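Coenzyme A transferase (Yersinia pestis, PDB 3QLI) probably transfers coenzyme A between acyl-CoA thioesters and carboxylates such as acetate. Local coordinates at residues Glu220-Leu231 / Arg377-Thr385. Numbering follows the deposited sequence.
Sequences EYTSISHIIADL and RSIIATPST
The guanidinium group of R377 carries L231 CD2 over one face and L231 O at its edge, where NH1 donates a 2.7 Å hydrogen bond. The carbonyl oxygen lies in the guanidinium plane, yet NH1 stands 45° above the carbonyl plane, and the bond is bent (N-H...O 143°). A chain extended from CG to NE brings the group to the L231 carbonyl. At the other end the Y221 ring meets P383 CG obliquely through CE1 (4.1 Å). Beside it a water donating to E220 OE2 and accepting from T385 OG1 joins the two segments. From L231 to I224 aliphatic branches pack: L231 CD1 rests on I379 CD1 at 3.8 Å, I228 reaches A381 CB with CD1 (4.0 Å) and I379 CD1 with CG2, and I224 CG2 lies 4.1 Å from the same A381 methyl. T382 and Y221 adjoin R393 and A244, which contact CoA in a ligand-bound structure of the protein. Helix 220-230 runs antiparallel to strand 377-381 (172°, axes 10.5 Å apart), the helix-on-sheet packing of a Rossmann-like alpha/beta domain: with helix 244-252 it lies on one face of the mixed sheet, above V413 of the adjacent strand 411-414, while helix 363-372 receives S378 and I380 on the opposite face.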
loop_
_atom_site.group_PDB
_atom_site.type_symbol
_atom_site.label_atom_id
_atom_site.label_comp_id
_atom_site.label_asym_id
_atom_site.label_seq_id
_atom_site.Cartn_x
_atom_site.Cartn_y
_atom_site.Cartn_z
ATOM N N GLU A 220 7.799 20.084 -22.727
ATOM C CA GLU A 220 6.953 18.884 -22.611
ATOM C C GLU A 220 5.714 19.101 -21.753
ATOM O O GLU A 220 4.726 18.389 -21.903
ATOM C CB GLU A 220 7.738 17.693 -22.068
ATOM C CG GLU A 220 8.875 17.248 -22.966
ATOM C CD GLU A 220 10.199 17.908 -22.603
ATOM O OE1 GLU A 220 10.230 19.146 -22.425
ATOM O OE2 GLU A 220 11.210 17.179 -22.493
ATOM N N TYR A 221 5.770 20.077 -20.855
ATOM C CA TYR A 221 4.671 20.325 -19.924
ATOM C C TYR A 221 3.431 20.836 -20.629
ATOM O O TYR A 221 2.327 20.700 -20.116
ATOM C CB TYR A 221 5.075 21.336 -18.842
ATOM C CG TYR A 221 6.040 20.805 -17.788
ATOM C CD1 TYR A 221 6.369 19.458 -17.729
ATOM C CD2 TYR A 221 6.613 21.660 -16.854
ATOM C CE1 TYR A 221 7.259 18.972 -16.768
ATOM C CE2 TYR A 221 7.502 21.191 -15.891
ATOM C CZ TYR A 221 7.819 19.850 -15.852
ATOM O OH TYR A 221 8.698 19.389 -14.892
ATOM N N THR A 222 3.605 21.459 -21.788
ATOM C CA THR A 222 2.445 21.952 -22.515
ATOM C C THR A 222 1.561 20.781 -22.906
ATOM O O THR A 222 0.372 20.771 -22.601
ATOM C CB THR A 222 2.825 22.785 -23.746
ATOM O OG1 THR A 222 3.516 23.963 -23.313
ATOM C CG2 THR A 222 1.575 23.194 -24.520
ATOM N N SER A 223 2.144 19.787 -23.568
ATOM C CA SER A 223 1.364 18.627 -23.992
ATOM C C SER A 223 0.864 17.851 -22.781
ATOM O O SER A 223 -0.279 17.416 -22.732
ATOM C CB SER A 223 2.206 17.691 -24.854
ATOM O OG SER A 223 1.565 16.428 -24.957
ATOM N N ILE A 224 1.746 17.654 -21.809
ATOM C CA ILE A 224 1.363 16.934 -20.602
ATOM C C ILE A 224 0.193 17.603 -19.872
ATOM O O ILE A 224 -0.744 16.932 -19.459
ATOM C CB ILE A 224 2.562 16.739 -19.675
ATOM C CG1 ILE A 224 3.592 15.830 -20.364
ATOM C CG2 ILE A 224 2.090 16.166 -18.310
ATOM C CD1 ILE A 224 4.899 15.633 -19.571
ATOM N N SER A 225 0.233 18.923 -19.707
ATOM C CA SER A 225 -0.843 19.583 -18.973
ATOM C C SER A 225 -2.182 19.428 -19.688
ATOM O O SER A 225 -3.223 19.355 -19.044
ATOM C CB SER A 225 -0.526 21.063 -18.710
ATOM O OG SER A 225 -0.408 21.769 -19.934
ATOM N N HIS A 226 -2.171 19.370 -21.020
ATOM C CA HIS A 226 -3.423 19.168 -21.752
ATOM C C HIS A 226 -3.949 17.738 -21.703
ATOM O O HIS A 226 -5.157 17.523 -21.614
ATOM C CB HIS A 226 -3.324 19.688 -23.186
ATOM C CG HIS A 226 -3.358 21.180 -23.261
ATOM N ND1 HIS A 226 -2.215 21.953 -23.238
ATOM C CD2 HIS A 226 -4.398 22.049 -23.282
ATOM C CE1 HIS A 226 -2.548 23.233 -23.285
ATOM N NE2 HIS A 226 -3.868 23.317 -23.310
ATOM N N ILE A 227 -3.055 16.757 -21.737
ATOM C CA ILE A 227 -3.505 15.371 -21.636
ATOM C C ILE A 227 -4.112 15.147 -20.243
ATOM O O ILE A 227 -5.167 14.536 -20.085
ATOM C CB ILE A 227 -2.345 14.402 -21.857
ATOM C CG1 ILE A 227 -1.785 14.559 -23.274
ATOM C CG2 ILE A 227 -2.788 12.959 -21.595
ATOM C CD1 ILE A 227 -0.356 14.055 -23.394
ATOM N N ILE A 228 -3.434 15.652 -19.230
ATOM C CA ILE A 228 -3.937 15.536 -17.861
ATOM C C ILE A 228 -5.275 16.242 -17.730
ATOM O O ILE A 228 -6.242 15.675 -17.218
ATOM C CB ILE A 228 -2.940 16.125 -16.849
ATOM C CG1 ILE A 228 -1.679 15.262 -16.812
ATOM C CG2 ILE A 228 -3.583 16.242 -15.450
ATOM C CD1 ILE A 228 -0.606 15.773 -15.883
ATOM N N ALA A 229 -5.347 17.480 -18.215
ATOM C CA ALA A 229 -6.592 18.238 -18.095
ATOM C C ALA A 229 -7.763 17.522 -18.773
ATOM O O ALA A 229 -8.897 17.607 -18.310
ATOM C CB ALA A 229 -6.429 19.660 -18.645
ATOM N N ASP A 230 -7.496 16.823 -19.870
ATOM C CA ASP A 230 -8.553 16.080 -20.547
ATOM C C ASP A 230 -9.124 14.968 -19.663
ATOM O O ASP A 230 -10.250 14.519 -19.870
ATOM C CB ASP A 230 -8.049 15.475 -21.857
ATOM C CG ASP A 230 -7.908 16.500 -22.971
ATOM O OD1 ASP A 230 -8.370 17.653 -22.803
ATOM O OD2 ASP A 230 -7.338 16.136 -24.027
ATOM N N LEU A 231 -8.339 14.525 -18.683
ATOM C CA LEU A 231 -8.746 13.447 -17.782
ATOM C C LEU A 231 -9.429 13.969 -16.516
ATOM O O LEU A 231 -9.815 13.187 -15.648
ATOM C CB LEU A 231 -7.532 12.586 -17.390
ATOM C CG LEU A 231 -6.852 11.808 -18.517
ATOM C CD1 LEU A 231 -5.499 11.266 -18.077
ATOM C CD2 LEU A 231 -7.751 10.681 -18.998
ATOM N N ARG A 377 -9.547 8.878 -10.772
ATOM C CA ARG A 377 -8.382 8.546 -11.589
ATOM C C ARG A 377 -7.099 8.980 -10.893
ATOM O O ARG A 377 -6.998 10.117 -10.418
ATOM C CB ARG A 377 -8.441 9.254 -12.954
ATOM C CG ARG A 377 -9.607 8.849 -13.839
ATOM C CD ARG A 377 -9.529 9.513 -15.223
ATOM N NE ARG A 377 -10.637 9.056 -16.064
ATOM C CZ ARG A 377 -11.447 9.851 -16.758
ATOM N NH1 ARG A 377 -11.274 11.169 -16.749
ATOM N NH2 ARG A 377 -12.432 9.319 -17.474
ATOM N N SER A 378 -6.122 8.078 -10.846
ATOM C CA SER A 378 -4.775 8.444 -10.409
ATOM C C SER A 378 -3.874 8.596 -11.636
ATOM O O SER A 378 -3.817 7.709 -12.486
ATOM C CB SER A 378 -4.184 7.369 -9.489
ATOM O OG SER A 378 -2.765 7.456 -9.484
ATOM N N ILE A 379 -3.193 9.733 -11.729
ATOM C CA ILE A 379 -2.308 10.030 -12.845
ATOM C C ILE A 379 -0.889 10.221 -12.316
ATOM O O ILE A 379 -0.666 10.948 -11.338
ATOM C CB ILE A 379 -2.737 11.326 -13.571
ATOM C CG1 ILE A 379 -4.122 11.134 -14.201
ATOM C CG2 ILE A 379 -1.693 11.718 -14.624
ATOM C CD1 ILE A 379 -4.860 12.434 -14.503
ATOM N N ILE A 380 0.067 9.557 -12.946
ATOM C CA ILE A 380 1.472 9.796 -12.634
ATOM C C ILE A 380 2.114 10.208 -13.953
ATOM O O ILE A 380 1.992 9.507 -14.950
ATOM C CB ILE A 380 2.149 8.552 -12.064
ATOM C CG1 ILE A 380 1.584 8.250 -10.659
ATOM C CG2 ILE A 380 3.660 8.754 -12.029
ATOM C CD1 ILE A 380 2.060 6.911 -10.060
ATOM N N ALA A 381 2.764 11.365 -13.961
ATOM C CA ALA A 381 3.221 11.957 -15.215
ATOM C C ALA A 381 4.709 12.242 -15.178
ATOM O O ALA A 381 5.258 12.581 -14.124
ATOM C CB ALA A 381 2.454 13.248 -15.491
ATOM N N THR A 382 5.362 12.124 -16.331
ATOM C CA THR A 382 6.750 12.563 -16.457
ATOM C C THR A 382 7.038 12.891 -17.916
ATOM O O THR A 382 6.461 12.272 -18.811
ATOM C CB THR A 382 7.747 11.467 -16.018
ATOM O OG1 THR A 382 9.094 11.906 -16.263
ATOM C CG2 THR A 382 7.505 10.182 -16.798
ATOM N N PRO A 383 7.926 13.873 -18.160
ATOM C CA PRO A 383 8.479 14.019 -19.516
ATOM C C PRO A 383 9.153 12.695 -19.873
ATOM O O PRO A 383 9.639 12.011 -18.957
ATOM C CB PRO A 383 9.561 15.095 -19.357
ATOM C CG PRO A 383 9.352 15.702 -18.003
ATOM C CD PRO A 383 8.586 14.739 -17.167
ATOM N N SER A 384 9.220 12.343 -21.155
ATOM C CA SER A 384 9.734 11.038 -21.544
ATOM C C SER A 384 11.253 10.943 -21.478
ATOM O O SER A 384 11.798 9.844 -21.429
ATOM C CB SER A 384 9.263 10.669 -22.954
ATOM O OG SER A 384 9.900 11.490 -23.916
ATOM N N THR A 385 11.939 12.085 -21.482
ATOM C CA THR A 385 13.399 12.080 -21.474
ATOM C C THR A 385 13.982 13.098 -20.504
ATOM O O THR A 385 13.265 13.925 -19.938
ATOM C CB THR A 385 13.985 12.375 -22.871
ATOM O OG1 THR A 385 13.740 13.745 -23.219
ATOM C CG2 THR A 385 13.353 11.471 -23.909
HETATM O O HOH W 1 10.968 14.506 -22.867
#